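Bartonella effector protein (Bep) substrate of VirB T4SS (Bartonella sp. 1-1C, PDB 4PY3) probably belongs to the Fic enzymes that transfer AMP from ATP to threonine or tyrosine of target proteins, this piece being its N-terminal Fic domain. Local coordinates at residues M18-N23 and K31-V36; Y61-H66 and G78-F83; S84-F87 and T91-E94; K99-N102 and F106-Q109; N111-N116 and N150-F155. All coordinates share one frame; numbering follows the deposited sequence.

Contact 1. Residues M18-N23 and K31-V36; sequences MNTLKN and KKLAHV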
# COMPACT_ATOMS: atom_id res chain seq x y z
N MET A 18 12.47 17.25 15.14
CA MET A 18 11.16 16.63 15.45
C MET A 18 10.92 15.28 14.74
O MET A 18 11.43 15.02 13.66
CB MET A 18 10.04 17.59 15.08
CG MET A 18 10.22 18.99 15.60
SD MET A 18 8.68 19.93 15.67
CE MET A 18 7.83 19.03 16.95
N ASN A 19 10.14 14.41 15.37
CA ASN A 19 9.85 13.08 14.77
C ASN A 19 9.02 13.09 13.55
O ASN A 19 8.80 12.03 12.95
CB ASN A 19 8.94 12.25 15.63
CG ASN A 19 9.43 12.04 16.99
OD1 ASN A 19 10.62 12.13 17.23
ND2 ASN A 19 8.52 11.73 17.91
N THR A 20 8.36 14.21 13.31
CA THR A 20 7.48 14.34 12.19
C THR A 20 8.23 14.11 10.88
O THR A 20 9.40 14.46 10.75
CB THR A 20 6.91 15.74 12.25
OG1 THR A 20 6.19 15.90 13.48
CG2 THR A 20 6.01 16.01 11.09
N LEU A 21 7.54 13.49 9.92
CA LEU A 21 8.12 13.23 8.62
C LEU A 21 8.32 14.55 7.86
O LEU A 21 7.44 15.42 7.86
CB LEU A 21 7.25 12.26 7.80
CG LEU A 21 7.28 10.79 8.22
CD1 LEU A 21 6.21 9.97 7.50
CD2 LEU A 21 8.64 10.16 7.96
N LYS A 22 9.45 14.67 7.19
CA LYS A 22 9.72 15.85 6.38
C LYS A 22 8.66 15.94 5.30
O LYS A 22 8.28 14.92 4.72
CB LYS A 22 11.09 15.77 5.71
CG LYS A 22 12.26 15.89 6.67
CD LYS A 22 13.56 15.65 5.91
CE LYS A 22 14.78 15.84 6.79
NZ LYS A 22 16.02 15.53 6.03
N ASN A 23 8.18 17.15 5.04
CA ASN A 23 7.13 17.34 4.06
C ASN A 23 7.20 18.70 3.39
O ASN A 23 7.73 19.64 3.96
CB ASN A 23 5.75 17.14 4.71
CG ASN A 23 5.48 18.16 5.82
OD1 ASN A 23 4.97 19.25 5.57
ND2 ASN A 23 5.80 17.78 7.05
N LYS A 31 -0.08 15.32 13.66
CA LYS A 31 -1.53 15.33 13.55
C LYS A 31 -2.01 16.18 12.38
O LYS A 31 -2.81 15.71 11.56
CB LYS A 31 -2.15 15.84 14.85
N LYS A 32 -1.52 17.41 12.28
CA LYS A 32 -1.91 18.30 11.18
C LYS A 32 -1.43 17.76 9.84
O LYS A 32 -2.15 17.84 8.85
CB LYS A 32 -1.38 19.73 11.39
N LEU A 33 -0.23 17.19 9.81
CA LEU A 33 0.31 16.59 8.60
C LEU A 33 -0.62 15.50 8.07
O LEU A 33 -0.92 15.46 6.89
CB LEU A 33 1.71 16.00 8.84
CG LEU A 33 2.38 15.32 7.63
CD1 LEU A 33 2.46 16.24 6.44
CD2 LEU A 33 3.76 14.82 8.01
N ALA A 34 -1.07 14.62 8.96
CA ALA A 34 -2.02 13.56 8.61
C ALA A 34 -3.25 14.13 7.90
O ALA A 34 -3.64 13.62 6.86
CB ALA A 34 -2.44 12.78 9.84
N HIS A 35 -3.84 15.19 8.46
CA HIS A 35 -5.03 15.84 7.90
C HIS A 35 -4.78 16.38 6.49
O HIS A 35 -5.54 16.12 5.57
CB HIS A 35 -5.42 17.06 8.79
CG HIS A 35 -6.87 17.45 8.77
ND1 HIS A 35 -7.50 18.00 7.67
CD2 HIS A 35 -7.79 17.47 9.77
CE1 HIS A 35 -8.75 18.28 7.97
NE2 HIS A 35 -8.96 17.98 9.24
N VAL A 36 -3.72 17.18 6.35
CA VAL A 36 -3.37 17.81 5.07
C VAL A 36 -3.09 16.72 4.04
O VAL A 36 -3.43 16.84 2.87
CB VAL A 36 -2.14 18.72 5.23
CG1 VAL A 36 -1.59 19.15 3.88
CG2 VAL A 36 -2.49 19.94 6.07
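Leu33, near the start of helix 30-48, is the single residue of its segment to reach the loop 18-23, and its two methyl groups show how one forked side chain can serve several partners. CG stands anti to the backbone N (chi1 179°), which carries the fork away from the helix and toward the loop. Leu33 CD1 stands over the face of the Asn23 amide, 3.6 Å from Asn23 CG, while Leu33 CD2 approaches Asn23 ND2 at 3.7 Å. The same CD2 methyl reaches the backbone, with Leu21 O 3.7 Å away, and the methyl of Thr20, which runs alongside it pointing the opposite way, Thr20 CG2 to Leu33 CD2 measuring 4.0 Å.

Asn23 is held by its own loop. A chi1 of 62° tucks CG over its own backbone, between N and C, and the amide turns back so that Asn23 ND2 donates to Leu21 O at 3.0 Å, with the acceptor in the amide plane. A further bond from ND2 to Ile27 O ties the amide to the next turn of chain. Thr20 turns its methyl to Leu33, while OG1 is hydrogen-bonded to Met28 O and Thr30 OG1. This is plain loop-on-helix packing: the chain folds back over the first turns of the helix it leads into, with a helix leucine set against a loop braced by amide and hydroxyl bonds.

Contact 2. Residues Y61-H66 and G78-F83; sequences YLKYIH and GYTRDF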
# COMPACT_ATOMS: atom_id res chain seq x y z
N TYR A 61 2.85 0.53 -11.43
CA TYR A 61 1.55 1.16 -11.22
C TYR A 61 1.34 1.51 -9.74
O TYR A 61 0.82 2.57 -9.42
CB TYR A 61 0.44 0.25 -11.71
CG TYR A 61 -0.96 0.83 -11.64
CD1 TYR A 61 -1.29 1.98 -12.35
CD2 TYR A 61 -1.95 0.22 -10.88
CE1 TYR A 61 -2.57 2.51 -12.30
CE2 TYR A 61 -3.24 0.74 -10.83
CZ TYR A 61 -3.55 1.88 -11.55
OH TYR A 61 -4.82 2.41 -11.48
N LEU A 62 1.74 0.61 -8.85
CA LEU A 62 1.68 0.85 -7.41
C LEU A 62 2.46 2.13 -7.03
O LEU A 62 1.97 2.96 -6.27
CB LEU A 62 2.25 -0.34 -6.64
CG LEU A 62 2.12 -0.26 -5.12
CD1 LEU A 62 0.70 -0.51 -4.67
CD2 LEU A 62 3.07 -1.23 -4.44
N LYS A 63 3.67 2.25 -7.57
CA LYS A 63 4.49 3.41 -7.32
C LYS A 63 3.85 4.68 -7.86
O LYS A 63 3.92 5.73 -7.22
CB LYS A 63 5.88 3.23 -7.92
CG LYS A 63 6.75 2.29 -7.11
CD LYS A 63 8.18 2.30 -7.63
CE LYS A 63 8.50 1.11 -8.47
NZ LYS A 63 9.97 1.06 -8.73
N TYR A 64 3.24 4.57 -9.04
CA TYR A 64 2.57 5.72 -9.65
C TYR A 64 1.40 6.18 -8.77
O TYR A 64 1.19 7.39 -8.61
CB TYR A 64 2.10 5.40 -11.07
CG TYR A 64 1.19 6.46 -11.65
CD1 TYR A 64 1.72 7.67 -12.12
CD2 TYR A 64 -0.19 6.28 -11.73
CE1 TYR A 64 0.89 8.65 -12.65
CE2 TYR A 64 -1.01 7.25 -12.25
CZ TYR A 64 -0.48 8.43 -12.71
OH TYR A 64 -1.30 9.39 -13.24
N ILE A 65 0.67 5.24 -8.19
CA ILE A 65 -0.43 5.60 -7.30
C ILE A 65 0.11 6.35 -6.09
O ILE A 65 -0.44 7.37 -5.70
CB ILE A 65 -1.20 4.36 -6.82
CG1 ILE A 65 -1.98 3.76 -7.99
CG2 ILE A 65 -2.16 4.72 -5.70
CD1 ILE A 65 -2.32 2.31 -7.79
N HIS A 66 1.16 5.81 -5.49
CA HIS A 66 1.77 6.42 -4.32
C HIS A 66 2.29 7.81 -4.69
O HIS A 66 2.11 8.77 -3.94
CB HIS A 66 2.91 5.54 -3.80
CG HIS A 66 3.45 5.96 -2.47
ND1 HIS A 66 4.34 7.00 -2.32
CD2 HIS A 66 3.21 5.50 -1.22
CE1 HIS A 66 4.64 7.16 -1.05
NE2 HIS A 66 3.96 6.26 -0.35
N GLY A 78 6.43 7.98 -4.40
CA GLY A 78 6.60 7.09 -5.53
C GLY A 78 7.87 6.26 -5.43
O GLY A 78 8.02 5.26 -6.15
N TYR A 79 8.79 6.69 -4.57
CA TYR A 79 10.04 5.99 -4.35
C TYR A 79 9.91 5.06 -3.15
O TYR A 79 9.37 5.44 -2.11
CB TYR A 79 11.20 6.96 -4.11
CG TYR A 79 11.72 7.68 -5.34
CD1 TYR A 79 12.28 6.97 -6.41
CD2 TYR A 79 11.68 9.07 -5.44
CE1 TYR A 79 12.78 7.62 -7.53
CE2 TYR A 79 12.15 9.72 -6.56
CZ TYR A 79 12.72 9.00 -7.60
OH TYR A 79 13.21 9.64 -8.71
N THR A 80 10.42 3.84 -3.30
CA THR A 80 10.36 2.84 -2.26
C THR A 80 11.51 3.04 -1.27
O THR A 80 12.43 3.82 -1.52
CB THR A 80 10.39 1.43 -2.86
OG1 THR A 80 11.47 1.31 -3.77
CG2 THR A 80 9.10 1.16 -3.62
N ARG A 81 11.42 2.37 -0.12
CA ARG A 81 12.31 2.68 1.00
C ARG A 81 13.69 2.02 0.87
O ARG A 81 14.56 2.25 1.72
CB ARG A 81 11.66 2.37 2.35
CG ARG A 81 11.42 0.92 2.64
CD ARG A 81 10.53 0.72 3.86
NE ARG A 81 9.95 -0.63 3.85
CZ ARG A 81 10.58 -1.75 4.21
NH1 ARG A 81 11.84 -1.72 4.65
NH2 ARG A 81 9.92 -2.90 4.15
N ASP A 82 13.88 1.27 -0.20
CA ASP A 82 15.21 0.81 -0.60
C ASP A 82 15.88 1.79 -1.56
O ASP A 82 17.06 1.64 -1.88
CB ASP A 82 15.13 -0.57 -1.28
CG ASP A 82 14.13 -0.63 -2.40
OD1 ASP A 82 13.34 0.31 -2.58
OD2 ASP A 82 14.07 -1.67 -3.09
N PHE A 83 15.12 2.77 -2.04
CA PHE A 83 15.68 3.79 -2.91
C PHE A 83 16.41 4.84 -2.06
O PHE A 83 15.83 5.41 -1.13
CB PHE A 83 14.59 4.46 -3.73
CG PHE A 83 15.12 5.40 -4.77
CD1 PHE A 83 15.47 4.94 -6.03
CD2 PHE A 83 15.30 6.75 -4.47
CE1 PHE A 83 15.96 5.81 -6.98
CE2 PHE A 83 15.80 7.62 -5.41
CZ PHE A 83 16.13 7.15 -6.67
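Gly78 meets helix 59-70 at His66 and Lys63, and a backbone amide, a carbonyl and an alpha carbon all take part. At the amide, Gly78 N donates to His66 ND1 over 3.1 Å, approaching at the ring edge but tilted 22° from the ring plane. The imidazole is brought there by a chi1 of -170°, which sets CG anti to its own backbone N. Gly78 CA comes next, making a CH...O contact of 3.4 Å with Lys63 O. The positive phi of Gly78, 94°, suits glycine, since a CB here would be jammed against the preceding carbonyl. Gly78 O then rests along the aliphatic part of the lysine, 3.3 Å from Lys63 CD.

The Tyr79 side chain turns away from the helix, its ring lying face against face with that of Phe83, displaced from it. Thr80 makes the last touch, its CG2 lying 4.3 Å from Lys63 CD, and opens a type I beta turn closed by Phe83 N donating to Thr80 O. Within this turn Arg81 reaches the end of helix 135-152 and the start of the Fic-motif loop, bonding Ile152 O and Ala153 O.

His66 NE2 is bonded to Ala157 O, while ND1 accepts from an amide. Such a pairing is consistent with a neutral imidazole carrying its proton on NE2, a buried histidine whose two bonds fix its rotation and link the loop to the Fic-motif segment.

Contact 3. Residues S84-F87 and T91-E94; sequences SFTF and TVAE
Phe87 lays its side chain along the opposite strand, against Thr91 and Ala93, and can be traced atom by atom. From the backbone, where Phe87 N donates to Thr91 O at 2.9 Å, its CB comes to lie 3.7 Å from Thr91 O. A chi1 of -82° sets CG anti to the carbonyl carbon and leans the ring past Thr91 toward Ala93. CG itself is 4.1 Å from Thr91 OG1, and CD2 draws nearer, with Phe87 CD2 to Thr91 OG1 at 3.7 Å. Farther out, CE2 meets the methyl of Ala93 at the ring edge, Phe87 CE2 to Ala93 CB being 3.6 Å. Phe85 turns the edge of its own ring, at CE2, over the centre of one Phe87 face in a T-shaped (edge-to-face) contact. Lys22, from the loop 18-23, adds a cation-pi contact.

Behind these rings stands a two-stranded antiparallel beta hairpin. Its place in the chain, ahead of the Fic motif, is consistent with the flap that in Fic proteins lies beside the active site and helps to position target segments. Phe85 and Ala93 form its hydrogen-bonded pair: Phe85 N to Ala93 O is 2.9 Å and Ala93 N to Phe85 O 2.8 Å, both in the carbonyl plane. Thr86 and Val92 are a non-hydrogen-bonded pair, with Thr86 OG1 and Val92 CG2 nearest. Thr91 OG1 is taken by Asp89, in the turn between the strands. At the open end, Ser84 OG makes a weak bond to Glu94 OE1.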
# COMPACT_ATOMS: atom_id res chain seq x y z
N SER A 84 17.67 5.07 -2.39
CA SER A 84 18.46 6.07 -1.69
C SER A 84 18.02 7.42 -2.16
O SER A 84 18.46 7.86 -3.23
CB SER A 84 19.97 5.93 -2.01
OG SER A 84 20.56 5.11 -1.04
N PHE A 85 17.19 8.09 -1.36
CA PHE A 85 16.56 9.32 -1.79
C PHE A 85 17.28 10.57 -1.29
O PHE A 85 17.55 10.69 -0.10
CB PHE A 85 15.12 9.37 -1.31
CG PHE A 85 14.41 10.59 -1.78
CD1 PHE A 85 13.94 10.65 -3.09
CD2 PHE A 85 14.25 11.69 -0.96
CE1 PHE A 85 13.30 11.78 -3.56
CE2 PHE A 85 13.60 12.83 -1.42
CZ PHE A 85 13.15 12.88 -2.72
N THR A 86 17.59 11.48 -2.20
CA THR A 86 18.22 12.75 -1.84
C THR A 86 17.15 13.81 -1.69
O THR A 86 16.53 14.24 -2.65
CB THR A 86 19.28 13.20 -2.87
OG1 THR A 86 20.30 12.20 -2.95
CG2 THR A 86 19.96 14.50 -2.43
N PHE A 87 16.97 14.26 -0.46
CA PHE A 87 16.11 15.39 -0.16
C PHE A 87 16.66 16.70 -0.70
O PHE A 87 17.85 16.83 -0.98
CB PHE A 87 15.91 15.52 1.35
CG PHE A 87 14.87 14.62 1.92
CD1 PHE A 87 13.54 14.99 1.92
CD2 PHE A 87 15.22 13.40 2.48
CE1 PHE A 87 12.57 14.16 2.45
CE2 PHE A 87 14.25 12.57 3.01
CZ PHE A 87 12.93 12.95 3.00
N THR A 91 20.22 15.89 2.47
CA THR A 91 20.34 14.62 3.18
C THR A 91 19.84 13.47 2.34
O THR A 91 19.05 13.66 1.43
CB THR A 91 19.59 14.62 4.52
OG1 THR A 91 18.18 14.79 4.31
CG2 THR A 91 20.12 15.73 5.43
N VAL A 92 20.30 12.28 2.69
CA VAL A 92 19.99 11.08 1.92
C VAL A 92 19.27 10.09 2.83
O VAL A 92 19.78 9.71 3.89
CB VAL A 92 21.29 10.46 1.34
CG1 VAL A 92 20.99 9.22 0.50
CG2 VAL A 92 22.01 11.48 0.48
N ALA A 93 18.09 9.65 2.41
CA ALA A 93 17.26 8.78 3.25
C ALA A 93 17.01 7.42 2.65
O ALA A 93 16.81 7.26 1.44
CB ALA A 93 15.94 9.45 3.58
N GLU A 94 16.97 6.43 3.53
CA GLU A 94 16.77 5.05 3.16
C GLU A 94 16.27 4.35 4.42
O GLU A 94 16.65 4.72 5.52
CB GLU A 94 18.12 4.52 2.71
CG GLU A 94 18.12 3.13 2.13
CD GLU A 94 19.52 2.65 1.79
OE1 GLU A 94 20.42 3.50 1.54
OE2 GLU A 94 19.73 1.42 1.79

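Contact 4. Residues K99-N102 and F106-Q109; sequences KVPN and FYVQ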
# COMPACT_ATOMS: atom_id res chain seq x y z
N LYS A 99 9.68 -2.03 11.25
CA LYS A 99 8.97 -2.98 12.11
C LYS A 99 7.49 -2.85 11.94
O LYS A 99 7.00 -1.76 11.65
CB LYS A 99 9.25 -2.79 13.61
CG LYS A 99 10.46 -3.58 14.08
CD LYS A 99 10.58 -3.88 15.58
CE LYS A 99 10.90 -5.39 15.78
NZ LYS A 99 11.87 -5.74 16.87
N VAL A 100 6.77 -3.94 12.17
CA VAL A 100 5.32 -3.88 12.24
C VAL A 100 4.95 -3.22 13.56
O VAL A 100 5.43 -3.63 14.61
CB VAL A 100 4.66 -5.28 12.18
CG1 VAL A 100 3.15 -5.16 12.28
CG2 VAL A 100 5.06 -5.99 10.90
N PRO A 101 4.11 -2.17 13.50
CA PRO A 101 3.80 -1.43 14.74
C PRO A 101 3.26 -2.32 15.86
O PRO A 101 2.39 -3.16 15.61
CB PRO A 101 2.74 -0.41 14.29
CG PRO A 101 2.94 -0.26 12.82
CD PRO A 101 3.44 -1.59 12.32
N ASN A 102 3.79 -2.14 17.06
CA ASN A 102 3.35 -2.85 18.27
C ASN A 102 3.66 -4.35 18.35
O ASN A 102 3.54 -4.94 19.42
CB ASN A 102 1.86 -2.59 18.55
CG ASN A 102 1.55 -1.11 18.75
OD1 ASN A 102 2.00 -0.48 19.71
ND2 ASN A 102 0.76 -0.54 17.84
N PHE A 106 9.23 -7.91 11.55
CA PHE A 106 9.65 -6.92 10.57
C PHE A 106 8.95 -7.14 9.24
O PHE A 106 8.68 -8.27 8.85
CB PHE A 106 11.15 -7.04 10.36
CG PHE A 106 11.98 -6.52 11.50
CD1 PHE A 106 12.33 -5.19 11.55
CD2 PHE A 106 12.42 -7.37 12.50
CE1 PHE A 106 13.10 -4.70 12.60
CE2 PHE A 106 13.19 -6.89 13.56
CZ PHE A 106 13.54 -5.55 13.60
N TYR A 107 8.65 -6.04 8.55
CA TYR A 107 8.27 -6.12 7.15
C TYR A 107 9.49 -6.59 6.38
O TYR A 107 10.58 -6.70 6.94
CB TYR A 107 7.83 -4.76 6.62
CG TYR A 107 6.54 -4.26 7.20
CD1 TYR A 107 5.32 -4.85 6.86
CD2 TYR A 107 6.52 -3.17 8.08
CE1 TYR A 107 4.13 -4.38 7.38
CE2 TYR A 107 5.34 -2.70 8.61
CZ TYR A 107 4.15 -3.30 8.26
OH TYR A 107 2.98 -2.85 8.79
N VAL A 108 9.32 -6.85 5.10
CA VAL A 108 10.43 -7.30 4.26
C VAL A 108 11.62 -6.34 4.37
O VAL A 108 11.46 -5.12 4.31
CB VAL A 108 9.97 -7.43 2.79
CG1 VAL A 108 11.16 -7.51 1.84
CG2 VAL A 108 9.07 -8.66 2.62
N GLN A 109 12.80 -6.91 4.57
CA GLN A 109 14.03 -6.12 4.63
C GLN A 109 14.25 -5.37 3.33
O GLN A 109 13.91 -5.87 2.25
CB GLN A 109 15.25 -7.02 4.88
CG GLN A 109 15.27 -7.79 6.21
CD GLN A 109 16.70 -8.15 6.59
OE1 GLN A 109 17.52 -8.49 5.73
NE2 GLN A 109 17.03 -8.04 7.88
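Lys99 and Phe106 lay a long aliphatic chain across a ring, the largest burial in this contact and a clear case of lysine methylenes behaving as apolar groups. Bends at chi3 (132°) and chi4 bring CE back over one face of the Phe106 ring. There it makes a CH-pi contact, Lys99 CE lying 3.8 Å from the centroid of the Phe106 ring and 27° off its normal. Nearer the backbone, Lys99 CG lies over the ring near Phe106 CE1. NZ continues past the ring to a salt bridge with Asp104, in the turn between the two segments.

The backbones join here by a single bridge, with Lys99 CA and Phe106 CA 4.3 Å apart, in the irregular connection that leads from the hairpin strand 92-93 to helix 113-126 of the Fic domain. Tyr107, next along, swings its ring inward. Val100 CG2 stands almost on the axis of that ring, 3.9 Å from its centroid and only 10° off the normal, the two side chains meeting at about a right angle. Pro101 CD lies 3.8 Å from Tyr107 OH. Met196 of helix 185-197 packs against both Val100 and Tyr107.

Contact 5. Residues N111-N116 and N150-F155; sequences NDIQEN and NSIAPF
Ile113 and Pro154 bring the two backbones to their closest approach, with Ile113 CA and Pro154 CA 6.3 Å apart, where the start of helix 113-126 meets the end of helix 135-152. Ala153 is the first residue to leave helical angles there, and its positive phi of 46° turns the chain abruptly into Pro154. That bend puts Ile152 and Pro154 against helix 113-126 while the CB of Ala153 points away from it.

Ile113 fits against both residues through one branch. Its CG2 is anti to the backbone N and meets the proline ring, Ile113 CG2 to Pro154 CB being 4.2 Å, and more distantly Ile152 CG2 at 4.4 Å. The other branch ends with Ile113 CD1 near Pro154 O. Ile152 extends its CD1 farther, to 3.7 Å from Asn116 CB. The amide of Asn116 turns back on its own helix, where Asn116 ND2 donates to Asp112 O over 2.8 Å at a nearly straight 170°. Asn116 N bonds the same oxygen at 3.1 Å, and the two donors reach it from opposite faces of the carbonyl.

Ala153, Pro154 and Phe155 match the opening of the Fic motif, with alanine where its canonical form has histidine. Arg81 bonds the carbonyls of Ile152 and Ala153, Pro154 and Phe155 pack on Leu62 of helix 59-70, and helix 159-173 adjoins them through Asn159 and Thr162.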
# COMPACT_ATOMS: atom_id res chain seq x y z
N ASN A 111 16.73 -4.78 1.40
CA ASN A 111 17.48 -5.47 0.35
C ASN A 111 16.68 -6.51 -0.44
O ASN A 111 17.10 -6.92 -1.52
CB ASN A 111 18.73 -6.13 0.95
N ASP A 112 15.54 -6.94 0.10
CA ASP A 112 14.67 -7.94 -0.55
C ASP A 112 13.42 -7.33 -1.18
O ASP A 112 12.58 -8.06 -1.71
CB ASP A 112 14.21 -8.97 0.48
CG ASP A 112 15.34 -9.82 1.01
OD1 ASP A 112 16.30 -10.07 0.26
OD2 ASP A 112 15.24 -10.26 2.16
N ILE A 113 13.26 -6.02 -1.09
CA ILE A 113 12.03 -5.39 -1.57
C ILE A 113 11.84 -5.61 -3.06
O ILE A 113 10.75 -6.00 -3.49
CB ILE A 113 12.00 -3.88 -1.24
CG1 ILE A 113 11.67 -3.69 0.24
CG2 ILE A 113 10.97 -3.15 -2.10
CD1 ILE A 113 11.62 -2.25 0.71
N GLN A 114 12.91 -5.41 -3.84
CA GLN A 114 12.83 -5.51 -5.29
C GLN A 114 12.47 -6.92 -5.75
O GLN A 114 11.63 -7.08 -6.64
CB GLN A 114 14.13 -5.09 -5.97
CG GLN A 114 14.43 -3.61 -5.88
CD GLN A 114 13.32 -2.74 -6.46
OE1 GLN A 114 12.67 -2.19 -5.64
NE2 GLN A 114 13.10 -2.61 -7.80
N GLU A 115 13.10 -7.92 -5.15
CA GLU A 115 12.84 -9.31 -5.52
C GLU A 115 11.39 -9.67 -5.21
O GLU A 115 10.72 -10.31 -6.01
CB GLU A 115 13.82 -10.28 -4.84
N ASN A 116 10.89 -9.24 -4.05
CA ASN A 116 9.50 -9.49 -3.67
C ASN A 116 8.50 -8.77 -4.56
O ASN A 116 7.48 -9.36 -4.94
CB ASN A 116 9.27 -9.12 -2.20
CG ASN A 116 9.69 -10.23 -1.25
OD1 ASN A 116 8.92 -11.16 -0.99
ND2 ASN A 116 10.90 -10.14 -0.74
N ASN A 150 1.14 -6.54 1.50
CA ASN A 150 1.13 -5.89 2.80
C ASN A 150 2.41 -6.16 3.60
O ASN A 150 2.95 -5.26 4.25
CB ASN A 150 -0.07 -6.30 3.63
CG ASN A 150 -0.13 -5.55 4.94
OD1 ASN A 150 -0.41 -4.35 4.96
ND2 ASN A 150 0.16 -6.24 6.03
N SER A 151 2.90 -7.39 3.52
CA SER A 151 4.11 -7.78 4.25
C SER A 151 5.40 -7.17 3.66
O SER A 151 6.43 -7.08 4.35
CB SER A 151 4.25 -9.30 4.27
OG SER A 151 4.60 -9.77 2.99
N ILE A 152 5.33 -6.73 2.41
CA ILE A 152 6.46 -6.05 1.77
C ILE A 152 6.61 -4.61 2.28
O ILE A 152 7.72 -4.16 2.57
CB ILE A 152 6.30 -6.02 0.24
CG1 ILE A 152 6.17 -7.45 -0.30
CG2 ILE A 152 7.48 -5.29 -0.40
CD1 ILE A 152 5.93 -7.55 -1.79
N ALA A 153 5.49 -3.90 2.34
CA ALA A 153 5.46 -2.51 2.78
C ALA A 153 6.58 -1.72 2.11
O ALA A 153 7.45 -1.15 2.78
CB ALA A 153 5.57 -2.42 4.28
N PRO A 154 6.54 -1.66 0.76
CA PRO A 154 7.64 -1.09 -0.00
C PRO A 154 7.94 0.40 0.23
O PRO A 154 9.07 0.84 -0.07
CB PRO A 154 7.20 -1.32 -1.44
CG PRO A 154 5.72 -1.21 -1.37
CD PRO A 154 5.35 -1.85 -0.07
N PHE A 155 6.98 1.17 0.72
CA PHE A 155 7.20 2.61 0.95
C PHE A 155 7.50 2.95 2.41
O PHE A 155 7.12 2.21 3.31
CB PHE A 155 6.01 3.43 0.47
CG PHE A 155 5.62 3.14 -0.95
CD1 PHE A 155 6.32 3.70 -2.00
CD2 PHE A 155 4.57 2.30 -1.23
CE1 PHE A 155 5.98 3.43 -3.31
CE2 PHE A 155 4.22 2.01 -2.54
CZ PHE A 155 4.93 2.57 -3.58

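Overall arrangement
Burial alone does not set the chemistry of these contacts. Contacts 2 and 5 are buried and nearest the middle of the chain, their centres about 11 Å apart, and share Arg81, whose backbone N bonds Pro154 O while its guanidinium also reaches Val108 O of contact 4. Contact 5 is apolar between its segments, whereas contact 2 turns on a histidine and a glycine. Contact 4, at the surface, relies on CH-pi packing and is tied to contact 5 by Val108 N and Ser151 O. Contact 3, partly buried and peripheral, is held by backbone bonds. Contact 1, buried but also peripheral, touches contact 3 through Lys22, which packs on Phe87.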